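Local coordinates for virulence-associated protein I (PDB 3TRB) that probably binds DNA as a HigA-type antitoxin, the antidote component of an addiction module in Coxiella burnetii, at residues Glu16-Glu21 with Ala46-Ala51; Met28-Leu33 with Ile39-Val44. All coordinates share one frame; numbering follows the deposited sequence.

Contacts 1 and 2 share helix 41-48, which meets helix 14-24 through its C-terminal end in contact 1 and helix 30-37 through its N-terminal half in contact 2. Their centres lie about 11 Å apart, and along the chain contact 2 is nested within the loop that contact 1 closes. The two touch directly: Leu18 CD2 is 4.0 Å from Leu33 CD2, and Leu48 CD1 is 4.0 Å from Ala30 CB, so three helices meet in one apolar cluster. Helices 30-37 and 41-48 form the helix-turn-helix, and by analogy with related XRE-family proteins helix 41-48 is probably the recognition helix for DNA.

Contact 1: residues Glu16-Glu21 with Ala46-Ala51; sequences EILAEE and AILNGA
The helix end that presses Ile47 and Leu48 against Leu18 and Ala19 is closed by a bond from Ala51 N to Ala46 O, at 2.8 Å. With the bond from Gly50 N to Ile47 O it makes a Schellman motif, in which Gly50 has a positive phi of 70°. This motif ends helix 41-48, the second helix of the helix-turn-helix, where it lies against helix 14-24, the first helix of the modelled chain. No hydrogen bond joins the two segments; the side chains that meet are all apolar. The helices come close at the small side chain of Ala19, whose CA is 6.2 Å from the CA of Leu48.

Leu48 CD2 does most of the touching. Leu18 lies across the Leu48 side chain at about a right angle, and its CG meets that methyl at 3.9 Å. The Leu18 side chain reaches this place because CG stands anti to the backbone N (chi1 -180°). Its CD2 extends further and touches Ile47 CG2 at 4.1 Å, the two side chains running aslant to one another. Beyond the contact, Leu18 is buried against Leu62 and Phe66 of helix 56-66 and Trp73 of helix 70-96, while Ile47 rests on Thr58. Near the start of helix 14-24, Glu16 OE2 forms a salt bridge with Arg10. The same Leu48 CD2 lies over the start of Ala19, 3.8 Å from its N and 4.1 Å from its CB.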
loop_
_atom_site.group_PDB
_atom_site.type_symbol
_atom_site.label_atom_id
_atom_site.label_comp_id
_atom_site.label_asym_id
_atom_site.label_seq_id
_atom_site.Cartn_x
_atom_site.Cartn_y
_atom_site.Cartn_z
ATOM N N GLU A 16 -11.885 -23.041 14.729
ATOM C CA GLU A 16 -12.156 -22.986 16.160
ATOM C C GLU A 16 -13.281 -22.002 16.441
ATOM O O GLU A 16 -14.219 -22.303 17.179
ATOM C CB GLU A 16 -10.906 -22.547 16.920
ATOM C CG GLU A 16 -10.367 -23.572 17.895
ATOM C CD GLU A 16 -9.362 -22.971 18.856
ATOM O OE1 GLU A 16 -9.729 -22.021 19.579
ATOM O OE2 GLU A 16 -8.205 -23.440 18.882
ATOM N N ILE A 17 -13.169 -20.819 15.851
ATOM C CA ILE A 17 -14.152 -19.762 16.036
ATOM C C ILE A 17 -15.474 -20.122 15.364
ATOM O O ILE A 17 -16.548 -19.838 15.896
ATOM C CB ILE A 17 -13.626 -18.426 15.485
ATOM C CG1 ILE A 17 -12.300 -18.068 16.162
ATOM C CG2 ILE A 17 -14.655 -17.325 15.679
ATOM C CD1 ILE A 17 -11.658 -16.808 15.634
ATOM N N LEU A 18 -15.388 -20.754 14.199
ATOM C CA LEU A 18 -16.576 -21.209 13.491
ATOM C C LEU A 18 -17.342 -22.222 14.334
ATOM O O LEU A 18 -18.571 -22.165 14.426
ATOM C CB LEU A 18 -16.194 -21.822 12.142
ATOM C CG LEU A 18 -17.337 -22.342 11.267
ATOM C CD1 LEU A 18 -18.369 -21.252 11.030
ATOM C CD2 LEU A 18 -16.799 -22.878 9.947
ATOM N N ALA A 19 -16.610 -23.143 14.955
ATOM C CA ALA A 19 -17.213 -24.165 15.802
ATOM C C ALA A 19 -17.987 -23.537 16.956
ATOM O O ALA A 19 -19.116 -23.931 17.242
ATOM C CB ALA A 19 -16.142 -25.111 16.331
ATOM N N GLU A 20 -17.374 -22.555 17.610
ATOM C CA GLU A 20 -18.013 -21.851 18.717
ATOM C C GLU A 20 -19.318 -21.198 18.271
ATOM O O GLU A 20 -20.320 -21.241 18.983
ATOM C CB GLU A 20 -17.065 -20.797 19.291
ATOM C CG GLU A 20 -15.883 -21.366 20.060
ATOM C CD GLU A 20 -16.235 -21.724 21.491
ATOM O OE1 GLU A 20 -17.063 -21.012 22.097
ATOM O OE2 GLU A 20 -15.682 -22.717 22.009
ATOM N N GLU A 21 -19.297 -20.592 17.088
ATOM C CA GLU A 21 -20.481 -19.936 16.543
ATOM C C GLU A 21 -21.598 -20.933 16.260
ATOM O O GLU A 21 -22.760 -20.689 16.593
ATOM C CB GLU A 21 -20.130 -19.158 15.275
ATOM C CG GLU A 21 -19.374 -17.868 15.534
ATOM C CD GLU A 21 -20.178 -16.886 16.361
ATOM O OE1 GLU A 21 -21.421 -16.869 16.229
ATOM O OE2 GLU A 21 -19.565 -16.133 17.148
ATOM N N ALA A 46 -13.382 -30.132 7.345
ATOM C CA ALA A 46 -11.955 -29.862 7.231
ATOM C C ALA A 46 -11.586 -28.536 7.890
ATOM O O ALA A 46 -10.570 -28.438 8.577
ATOM C CB ALA A 46 -11.529 -29.873 5.771
ATOM N N ILE A 47 -12.418 -27.520 7.680
ATOM C CA ILE A 47 -12.194 -26.213 8.285
ATOM C C ILE A 47 -12.335 -26.291 9.801
ATOM O O ILE A 47 -11.525 -25.730 10.539
ATOM C CB ILE A 47 -13.172 -25.160 7.730
ATOM C CG1 ILE A 47 -12.903 -24.917 6.244
ATOM C CG2 ILE A 47 -13.064 -23.863 8.519
ATOM C CD1 ILE A 47 -13.916 -24.009 5.580
ATOM N N LEU A 48 -13.362 -26.998 10.261
ATOM C CA LEU A 48 -13.598 -27.162 11.691
ATOM C C LEU A 48 -12.436 -27.873 12.377
ATOM O O LEU A 48 -12.107 -27.575 13.525
ATOM C CB LEU A 48 -14.899 -27.930 11.936
ATOM C CG LEU A 48 -16.197 -27.213 11.557
ATOM C CD1 LEU A 48 -17.397 -28.126 11.754
ATOM C CD2 LEU A 48 -16.353 -25.934 12.365
ATOM N N ASN A 49 -11.819 -28.815 11.670
ATOM C CA ASN A 49 -10.713 -29.586 12.230
ATOM C C ASN A 49 -9.352 -28.930 12.006
ATOM O O ASN A 49 -8.316 -29.487 12.369
ATOM C CB ASN A 49 -10.708 -31.011 11.671
ATOM C CG ASN A 49 -11.947 -31.796 12.065
ATOM O OD1 ASN A 49 -12.585 -31.503 13.077
ATOM N ND2 ASN A 49 -12.288 -32.801 11.269
ATOM N N GLY A 50 -9.362 -27.742 11.406
ATOM C CA GLY A 50 -8.139 -26.999 11.160
ATOM C C GLY A 50 -7.258 -27.638 10.104
ATOM O O GLY A 50 -6.043 -27.445 10.096
ATOM N N ALA A 51 -7.877 -28.401 9.209
ATOM C CA ALA A 51 -7.144 -29.096 8.158
ATOM C C ALA A 51 -7.212 -28.353 6.828
ATOM O O ALA A 51 -6.529 -28.714 5.873
ATOM C CB ALA A 51 -7.663 -30.520 8.000
#

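Contact 2: residues Met28-Leu33 with Ile39-Val44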
loop_
_atom_site.group_PDB
_atom_site.type_symbol
_atom_site.label_atom_id
_atom_site.label_comp_id
_atom_site.label_asym_id
_atom_site.label_seq_id
_atom_site.Cartn_x
_atom_site.Cartn_y
_atom_site.Cartn_z
HETATM N N MSE A 28 -25.586 -26.240 15.824
HETATM C CA MSE A 28 -25.652 -26.548 14.401
HETATM C C MSE A 28 -24.528 -27.494 13.985
HETATM O O MSE A 28 -23.369 -27.291 14.346
HETATM C CB MSE A 28 -25.603 -25.264 13.572
HETATM C CG MSE A 28 -25.593 -25.499 12.074
HETATM SE SE MSE A 28 -25.730 -23.845 11.050
HETATM C CE MSE A 28 -27.540 -23.317 11.552
ATOM N N SER A 29 -24.881 -28.527 13.224
ATOM C CA SER A 29 -23.914 -29.533 12.795
ATOM C C SER A 29 -23.142 -29.086 11.558
ATOM O O SER A 29 -23.476 -28.079 10.935
ATOM C CB SER A 29 -24.617 -30.860 12.508
ATOM O OG SER A 29 -25.436 -30.763 11.355
ATOM N N ALA A 30 -22.111 -29.847 11.209
ATOM C CA ALA A 30 -21.327 -29.570 10.012
ATOM C C ALA A 30 -22.187 -29.737 8.766
ATOM O O ALA A 30 -22.098 -28.944 7.828
ATOM C CB ALA A 30 -20.111 -30.481 9.949
ATOM N N ASN A 31 -23.018 -30.775 8.761
ATOM C CA ASN A 31 -23.934 -31.017 7.651
ATOM C C ASN A 31 -24.927 -29.877 7.457
ATOM O O ASN A 31 -25.175 -29.445 6.332
ATOM C CB ASN A 31 -24.683 -32.340 7.843
ATOM C CG ASN A 31 -23.934 -33.524 7.265
ATOM O OD1 ASN A 31 -23.953 -33.752 6.056
ATOM N ND2 ASN A 31 -23.277 -34.290 8.128
ATOM N N GLN A 32 -25.492 -29.395 8.558
ATOM C CA GLN A 32 -26.441 -28.287 8.512
ATOM C C GLN A 32 -25.811 -27.047 7.886
ATOM O O GLN A 32 -26.395 -26.424 7.001
ATOM C CB GLN A 32 -26.961 -27.958 9.913
ATOM C CG GLN A 32 -27.917 -28.994 10.482
ATOM C CD GLN A 32 -28.382 -28.641 11.883
ATOM O OE1 GLN A 32 -27.661 -28.847 12.858
ATOM N NE2 GLN A 32 -29.593 -28.109 11.988
ATOM N N LEU A 33 -24.617 -26.694 8.351
ATOM C CA LEU A 33 -23.906 -25.536 7.821
ATOM C C LEU A 33 -23.583 -25.721 6.343
ATOM O O LEU A 33 -23.768 -24.808 5.539
ATOM C CB LEU A 33 -22.618 -25.284 8.608
ATOM C CG LEU A 33 -21.779 -24.101 8.122
ATOM C CD1 LEU A 33 -22.593 -22.812 8.153
ATOM C CD2 LEU A 33 -20.509 -23.959 8.947
ATOM N N ILE A 39 -22.013 -26.053 0.217
ATOM C CA ILE A 39 -20.680 -26.600 -0.009
ATOM C C ILE A 39 -20.604 -28.011 0.563
ATOM O O ILE A 39 -21.407 -28.375 1.424
ATOM C CB ILE A 39 -19.585 -25.724 0.637
ATOM C CG1 ILE A 39 -19.812 -25.607 2.146
ATOM C CG2 ILE A 39 -19.547 -24.347 -0.011
ATOM C CD1 ILE A 39 -18.789 -24.740 2.852
ATOM N N PRO A 40 -19.642 -28.814 0.085
ATOM C CA PRO A 40 -19.504 -30.187 0.582
ATOM C C PRO A 40 -19.317 -30.206 2.093
ATOM O O PRO A 40 -18.629 -29.340 2.636
ATOM C CB PRO A 40 -18.229 -30.682 -0.110
ATOM C CG PRO A 40 -18.118 -29.847 -1.337
ATOM C CD PRO A 40 -18.642 -28.498 -0.949
ATOM N N THR A 41 -19.932 -31.176 2.762
ATOM C CA THR A 41 -19.773 -31.320 4.204
ATOM C C THR A 41 -18.296 -31.492 4.536
ATOM O O THR A 41 -17.820 -31.015 5.564
ATOM C CB THR A 41 -20.561 -32.527 4.750
ATOM O OG1 THR A 41 -21.946 -32.389 4.412
ATOM C CG2 THR A 41 -20.422 -32.612 6.262
ATOM N N ASN A 42 -17.577 -32.174 3.650
ATOM C CA ASN A 42 -16.141 -32.378 3.808
ATOM C C ASN A 42 -15.377 -31.071 3.997
ATOM O O ASN A 42 -14.446 -30.999 4.798
ATOM C CB ASN A 42 -15.576 -33.139 2.608
ATOM C CG ASN A 42 -16.009 -34.591 2.585
ATOM O OD1 ASN A 42 -15.997 -35.271 3.612
ATOM N ND2 ASN A 42 -16.393 -35.074 1.410
ATOM N N ARG A 43 -15.774 -30.043 3.254
ATOM C CA ARG A 43 -15.114 -28.744 3.332
ATOM C C ARG A 43 -15.327 -28.094 4.696
ATOM O O ARG A 43 -14.395 -27.545 5.284
ATOM C CB ARG A 43 -15.616 -27.819 2.223
ATOM C CG ARG A 43 -14.868 -26.501 2.124
ATOM C CD ARG A 43 -15.352 -25.697 0.931
ATOM N NE ARG A 43 -15.258 -26.466 -0.307
ATOM C CZ ARG A 43 -15.829 -26.116 -1.454
ATOM N NH1 ARG A 43 -16.548 -25.005 -1.531
ATOM N NH2 ARG A 43 -15.686 -26.883 -2.527
ATOM N N VAL A 44 -16.557 -28.159 5.193
ATOM C CA VAL A 44 -16.873 -27.625 6.513
ATOM C C VAL A 44 -16.115 -28.382 7.601
ATOM O O VAL A 44 -15.500 -27.778 8.477
ATOM C CB VAL A 44 -18.384 -27.701 6.805
ATOM C CG1 VAL A 44 -18.658 -27.374 8.263
ATOM C CG2 VAL A 44 -19.151 -26.762 5.884
#
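Thr41 meets Asn31 with every atom of its side chain. Its CB comes within 3.8 Å of Asn31 OD1, and from there the two branches part. OG1, set anti to the carbonyl carbon (chi1 -57°), donates a hydrogen bond of 2.9 Å to Asn31 OD1. The hydroxyl reaches that oxygen from above the amide, 63° out of the carbonyl plane and so not along a lone pair. The other branch, CG2, packs against the amide itself, 3.8 Å from Asn31 CG, and also approaches the backbone of the preceding residue, at 4.2 Å from Ala30 C. Although the CB of Asn31 points away from helix 41-48, the amide swings back toward Thr41.

Helices 30-37 and 41-48, joined by the short connection that carries Ile39 and Pro40, are the two helices of the helix-turn-helix, a motif consistent with DNA binding. One turn along from Thr41, Val44 sits between the helices; its CG1 touches Ala30 CB at 3.8 Å and Leu33 CD2 at 3.9 Å. Leu33 also packs on Leu22 and on Phe65 of helix 56-66.

The start of helix 30-37 is held by a capping box. Ser29 N gives a hydrogen bond of 2.8 Å to Gln32 OE1, and Gln32 N returns one of 3.1 Å to Ser29 OG, which takes up an amide hydrogen of the first turn. Just before this cap, Met28, modelled as selenomethionine, packs on Phe65 and on Tyr100 of the second subunit.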